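Local coordinates for DUF357 domain-containing protein (Archaeoglobus fulgidus DSM 4304, PDB 2OO2) that is of unknown function but folds into a compact bundle of three helices and pairs with a second copy of itself, at residues 8-11 with 12-15; 26-29 with 30-33. One frame throughout, in Å; residues are numbered along the deposited sequence.

Contact 1. Residues 8-11 with 12-15; sequences RRET and LKWL
Glu-10 holds two side chains of the next helical turn with its one carboxylate. The ionic part is the salt bridge to Lys-13, with OE2 of Glu-10 and NZ of Lys-13 2.6 Å apart. The ammonium comes in on the syn side of OE2, a little out of the carboxylate plane. Lys-13 reaches this place by a bend at chi3 (-69°), so that its chain runs beside that of Glu-10 and points the same way. The other oxygen, OE1 of Glu-10, accepts a hydrogen bond from NE1 of Trp-14 at 3.2 Å. The donor lies above the carboxylate plane, while OE1 sits at the indole edge, close to the ring plane. The planes of carboxylate and ring are 75° apart. OE1 also forms a salt bridge with Arg-53 of the second subunit. Two basic groups thus face this carboxylate, which would probably favour its charged form.

Within 12-15, CD of Lys-13 lies 4.0 Å above one face of the Trp-14 ring, near its rim. Trp-62 of helix 51-70 meets the same indole edge-to-face. Leu-15 and Thr-11 turn to the bundle interior, where both touch Ser-42.

Backbone bonds join each residue to the fourth one on. Leu-12 N to Arg-8 O is the straightest, at 168°, and Leu-15 N lies 2.8 Å from Thr-11 O. The OG1 of Thr-11 bonds back to Leu-7 O.

This is a regular alpha-helix with i to i+3 and i to i+4 side-chain pairs, one wall of a three-helix bundle and part of its dimer contact.

Contact 2. Residues 26-29 with 30-33; sequences EGDE and GFMR
Asp-28 and Phe-31 meet at the N-cap of helix 29-47, with the carboxylate of Asp-28 set against the first turn. CG of Asp-28 stands anti to the backbone N (chi1 -176°), which carries OD2 forward to the amides of Gly-30 and Phe-31. OD2 accepts from N of Phe-31 at 3.1 Å on its anti lone pair, and the bond is nearly straight at 171°. A second bond, from Gly-30 N to the same OD2, is weak and bent. The same oxygen also sits at the edge of the Phe-31 ring, in its plane, 3.3 Å from CD2. Carboxylate and ring are almost perpendicular. The helix start would probably stabilise the negative charge here. With an alanine here, the amide of Phe-31 would probably lose its cap, that of Gly-30 its weak partner, and the ring edge its oxygen neighbour.

Phe-31 goes on to meet Trp-64 edge-to-face and packs on Val-71 of the second subunit. Met-32 points toward residues 26-29 and touches Leu-74 of strand 74-76. Its CG is 3.5 Å from Asp-28 O, which accepts the backbone bond from Met-32 N.

Glu-29 and Arg-33 form an i to i+4 pair on the outer surface. Both chains bend at chi2, and carboxylate and guanidinium are turned 54° apart, too far for flat side-on pairing. CB of Glu-29 lies 4.2 Å above one guanidinium face, toward its rim. The salt bridge itself runs from OE2 of Glu-29 to NH2 of Arg-33, at 3.1 Å.

Contact 1 comes first along the chain, within helix 3-21. Contact 2 follows where strand 25-27 gives way to helix 29-47. Their centres are about 23 Å apart, on opposite sides of the centre of the chain, and their nearest atoms are about 12 Å apart, so they do not touch. Both pack against helix 51-70 through an aromatic residue. Contact 2 also adjoins the small antiparallel sheet of strands 25-27 and 74-76. Each has a residue meeting the second subunit, so the dimer interface draws on both regions. All four segments belong to the one DUF357 domain.

Contact 1. Residues 8-11 with 12-15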
loop_
_atom_site.group_PDB
_atom_site.type_symbol
_atom_site.label_atom_id
_atom_site.label_comp_id
_atom_site.label_asym_id
_atom_site.label_seq_id
_atom_site.Cartn_x
_atom_site.Cartn_y
_atom_site.Cartn_z
ATOM N N ARG A 8 -7.364 9.348 -10.437
ATOM C CA ARG A 8 -8.115 8.518 -11.356
ATOM C C ARG A 8 -7.226 7.787 -12.320
ATOM O O ARG A 8 -7.407 6.569 -12.473
ATOM C CB ARG A 8 -9.082 9.359 -12.212
ATOM C CG ARG A 8 -10.383 9.576 -11.586
ATOM C CD ARG A 8 -11.390 10.024 -12.644
ATOM N NE ARG A 8 -12.237 11.064 -12.057
ATOM C CZ ARG A 8 -12.144 12.365 -12.353
ATOM N NH1 ARG A 8 -11.247 12.803 -13.251
ATOM N NH2 ARG A 8 -12.961 13.241 -11.752
ATOM N N ARG A 9 -6.274 8.482 -12.961
ATOM C CA ARG A 9 -5.418 7.853 -13.973
ATOM C C ARG A 9 -4.599 6.712 -13.303
ATOM O O ARG A 9 -4.489 5.658 -13.883
ATOM C CB ARG A 9 -4.415 8.795 -14.631
ATOM C CG ARG A 9 -5.108 9.854 -15.497
ATOM C CD ARG A 9 -4.354 10.202 -16.782
ATOM N NE ARG A 9 -5.059 11.317 -17.419
ATOM C CZ ARG A 9 -4.600 12.567 -17.473
ATOM N NH1 ARG A 9 -3.401 12.872 -16.958
ATOM N NH2 ARG A 9 -5.336 13.513 -18.060
ATOM N N GLU A 10 -4.007 6.995 -12.150
ATOM C CA GLU A 10 -3.093 6.014 -11.456
ATOM C C GLU A 10 -3.867 4.818 -10.912
ATOM O O GLU A 10 -3.343 3.672 -10.847
ATOM C CB GLU A 10 -2.353 6.690 -10.296
ATOM C CG GLU A 10 -1.163 7.585 -10.652
ATOM C CD GLU A 10 -0.007 6.792 -11.270
ATOM O OE1 GLU A 10 0.662 5.953 -10.561
ATOM O OE2 GLU A 10 0.204 6.999 -12.483
ATOM N N THR A 11 -5.048 5.095 -10.358
ATOM C CA THR A 11 -5.907 4.018 -9.813
ATOM C C THR A 11 -6.344 3.065 -10.901
ATOM O O THR A 11 -6.209 1.798 -10.792
ATOM C CB THR A 11 -7.151 4.580 -9.003
ATOM O OG1 THR A 11 -6.659 5.445 -7.976
ATOM C CG2 THR A 11 -7.952 3.385 -8.393
ATOM N N LEU A 12 -6.890 3.633 -11.980
ATOM C CA LEU A 12 -7.277 2.791 -13.129
ATOM C C LEU A 12 -6.122 1.977 -13.720
ATOM O O LEU A 12 -6.336 0.828 -14.129
ATOM C CB LEU A 12 -7.837 3.686 -14.246
ATOM C CG LEU A 12 -9.293 4.008 -14.048
ATOM C CD1 LEU A 12 -9.676 5.292 -14.980
ATOM C CD2 LEU A 12 -10.144 2.834 -14.401
ATOM N N LYS A 13 -4.929 2.566 -13.767
ATOM C CA LYS A 13 -3.786 2.029 -14.468
ATOM C C LYS A 13 -3.407 0.766 -13.644
ATOM O O LYS A 13 -3.301 -0.337 -14.167
ATOM C CB LYS A 13 -2.627 2.998 -14.326
ATOM C CG LYS A 13 -1.283 2.519 -14.906
ATOM C CD LYS A 13 -0.083 3.259 -14.372
ATOM C CE LYS A 13 -0.062 4.703 -14.881
ATOM N NZ LYS A 13 1.119 5.574 -14.424
ATOM N N TRP A 14 -3.334 0.969 -12.357
ATOM C CA TRP A 14 -2.816 -0.108 -11.451
ATOM C C TRP A 14 -3.872 -1.165 -11.209
ATOM O O TRP A 14 -3.582 -2.393 -10.874
ATOM C CB TRP A 14 -2.369 0.598 -10.217
ATOM C CG TRP A 14 -1.027 1.214 -10.397
ATOM C CD1 TRP A 14 -0.699 2.532 -10.285
ATOM C CD2 TRP A 14 0.185 0.526 -10.703
ATOM N NE1 TRP A 14 0.633 2.722 -10.528
ATOM C CE2 TRP A 14 1.205 1.480 -10.751
ATOM C CE3 TRP A 14 0.504 -0.847 -10.935
ATOM C CZ2 TRP A 14 2.521 1.144 -11.065
ATOM C CZ3 TRP A 14 1.809 -1.181 -11.234
ATOM C CH2 TRP A 14 2.810 -0.212 -11.288
ATOM N N LEU A 15 -5.113 -0.749 -11.291
ATOM C CA LEU A 15 -6.224 -1.638 -11.189
ATOM C C LEU A 15 -6.377 -2.490 -12.430
ATOM O O LEU A 15 -6.552 -3.683 -12.324
ATOM C CB LEU A 15 -7.506 -0.900 -10.841
ATOM C CG LEU A 15 -8.795 -1.554 -10.459
ATOM C CD1 LEU A 15 -8.732 -2.423 -9.214
ATOM C CD2 LEU A 15 -9.752 -0.396 -10.161
#

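Contact 2. Residues 26-29 with 30-33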
loop_
_atom_site.group_PDB
_atom_site.type_symbol
_atom_site.label_atom_id
_atom_site.label_comp_id
_atom_site.label_asym_id
_atom_site.label_seq_id
_atom_site.Cartn_x
_atom_site.Cartn_y
_atom_site.Cartn_z
ATOM N N GLU A 26 -0.311 -17.877 -8.116
ATOM C CA GLU A 26 -1.074 -18.757 -7.249
ATOM C C GLU A 26 -0.403 -18.899 -5.882
ATOM O O GLU A 26 0.763 -18.542 -5.725
ATOM C CB GLU A 26 -1.247 -20.107 -7.935
ATOM C CG GLU A 26 0.059 -20.652 -8.451
ATOM C CD GLU A 26 -0.047 -22.079 -8.992
ATOM O OE1 GLU A 26 -1.142 -22.481 -9.439
ATOM O OE2 GLU A 26 0.990 -22.791 -8.969
ATOM N N GLY A 27 -1.143 -19.377 -4.889
ATOM C CA GLY A 27 -0.524 -19.700 -3.608
ATOM C C GLY A 27 -1.432 -19.665 -2.397
ATOM O O GLY A 27 -2.590 -20.121 -2.451
ATOM N N ASP A 28 -0.884 -19.131 -1.302
ATOM C CA ASP A 28 -1.579 -19.012 -0.020
ATOM C C ASP A 28 -2.935 -18.324 -0.156
ATOM O O ASP A 28 -3.023 -17.168 -0.629
ATOM C CB ASP A 28 -0.714 -18.242 0.974
ATOM C CG ASP A 28 -1.337 -18.176 2.358
ATOM O OD1 ASP A 28 -1.083 -19.101 3.166
ATOM O OD2 ASP A 28 -2.103 -17.224 2.640
ATOM N N GLU A 29 -3.975 -19.032 0.287
ATOM C CA GLU A 29 -5.363 -18.599 0.087
ATOM C C GLU A 29 -5.768 -17.320 0.835
ATOM O O GLU A 29 -6.597 -16.558 0.337
ATOM C CB GLU A 29 -6.345 -19.747 0.342
ATOM C CG GLU A 29 -6.147 -20.937 -0.660
ATOM C CD GLU A 29 -6.573 -20.615 -2.137
ATOM O OE1 GLU A 29 -6.122 -19.584 -2.707
ATOM O OE2 GLU A 29 -7.356 -21.405 -2.736
ATOM N N GLY A 30 -5.153 -17.070 1.988
ATOM C CA GLY A 30 -5.361 -15.827 2.731
ATOM C C GLY A 30 -4.809 -14.608 1.990
ATOM O O GLY A 30 -5.508 -13.567 1.878
ATOM N N PHE A 31 -3.559 -14.723 1.523
ATOM C CA PHE A 31 -2.923 -13.739 0.632
ATOM C C PHE A 31 -3.790 -13.493 -0.570
ATOM O O PHE A 31 -4.135 -12.342 -0.862
ATOM C CB PHE A 31 -1.545 -14.191 0.186
ATOM C CG PHE A 31 -0.456 -13.787 1.126
ATOM C CD1 PHE A 31 0.362 -12.709 0.826
ATOM C CD2 PHE A 31 -0.237 -14.508 2.314
ATOM C CE1 PHE A 31 1.363 -12.312 1.669
ATOM C CE2 PHE A 31 0.784 -14.120 3.197
ATOM C CZ PHE A 31 1.597 -13.003 2.854
ATOM N N MET A 32 -4.199 -14.579 -1.228
ATOM C CA MET A 32 -5.073 -14.461 -2.411
ATOM C C MET A 32 -6.425 -13.838 -2.064
ATOM O O MET A 32 -6.939 -13.027 -2.859
ATOM C CB MET A 32 -5.274 -15.777 -3.156
ATOM C CG MET A 32 -4.009 -16.315 -3.857
ATOM S SD MET A 32 -3.337 -15.311 -5.215
ATOM C CE MET A 32 -4.402 -15.741 -6.539
ATOM N N ARG A 33 -6.979 -14.159 -0.894
ATOM C CA ARG A 33 -8.283 -13.575 -0.531
ATOM C C ARG A 33 -8.163 -12.068 -0.243
ATOM O O ARG A 33 -9.045 -11.284 -0.690
ATOM C CB ARG A 33 -8.978 -14.301 0.646
ATOM C CG ARG A 33 -9.261 -15.856 0.425
ATOM C CD ARG A 33 -10.349 -16.234 -0.605
ATOM N NE ARG A 33 -10.277 -17.673 -0.975
ATOM C CZ ARG A 33 -9.760 -18.163 -2.110
ATOM N NH1 ARG A 33 -9.243 -17.361 -3.049
ATOM N NH2 ARG A 33 -9.756 -19.475 -2.313
#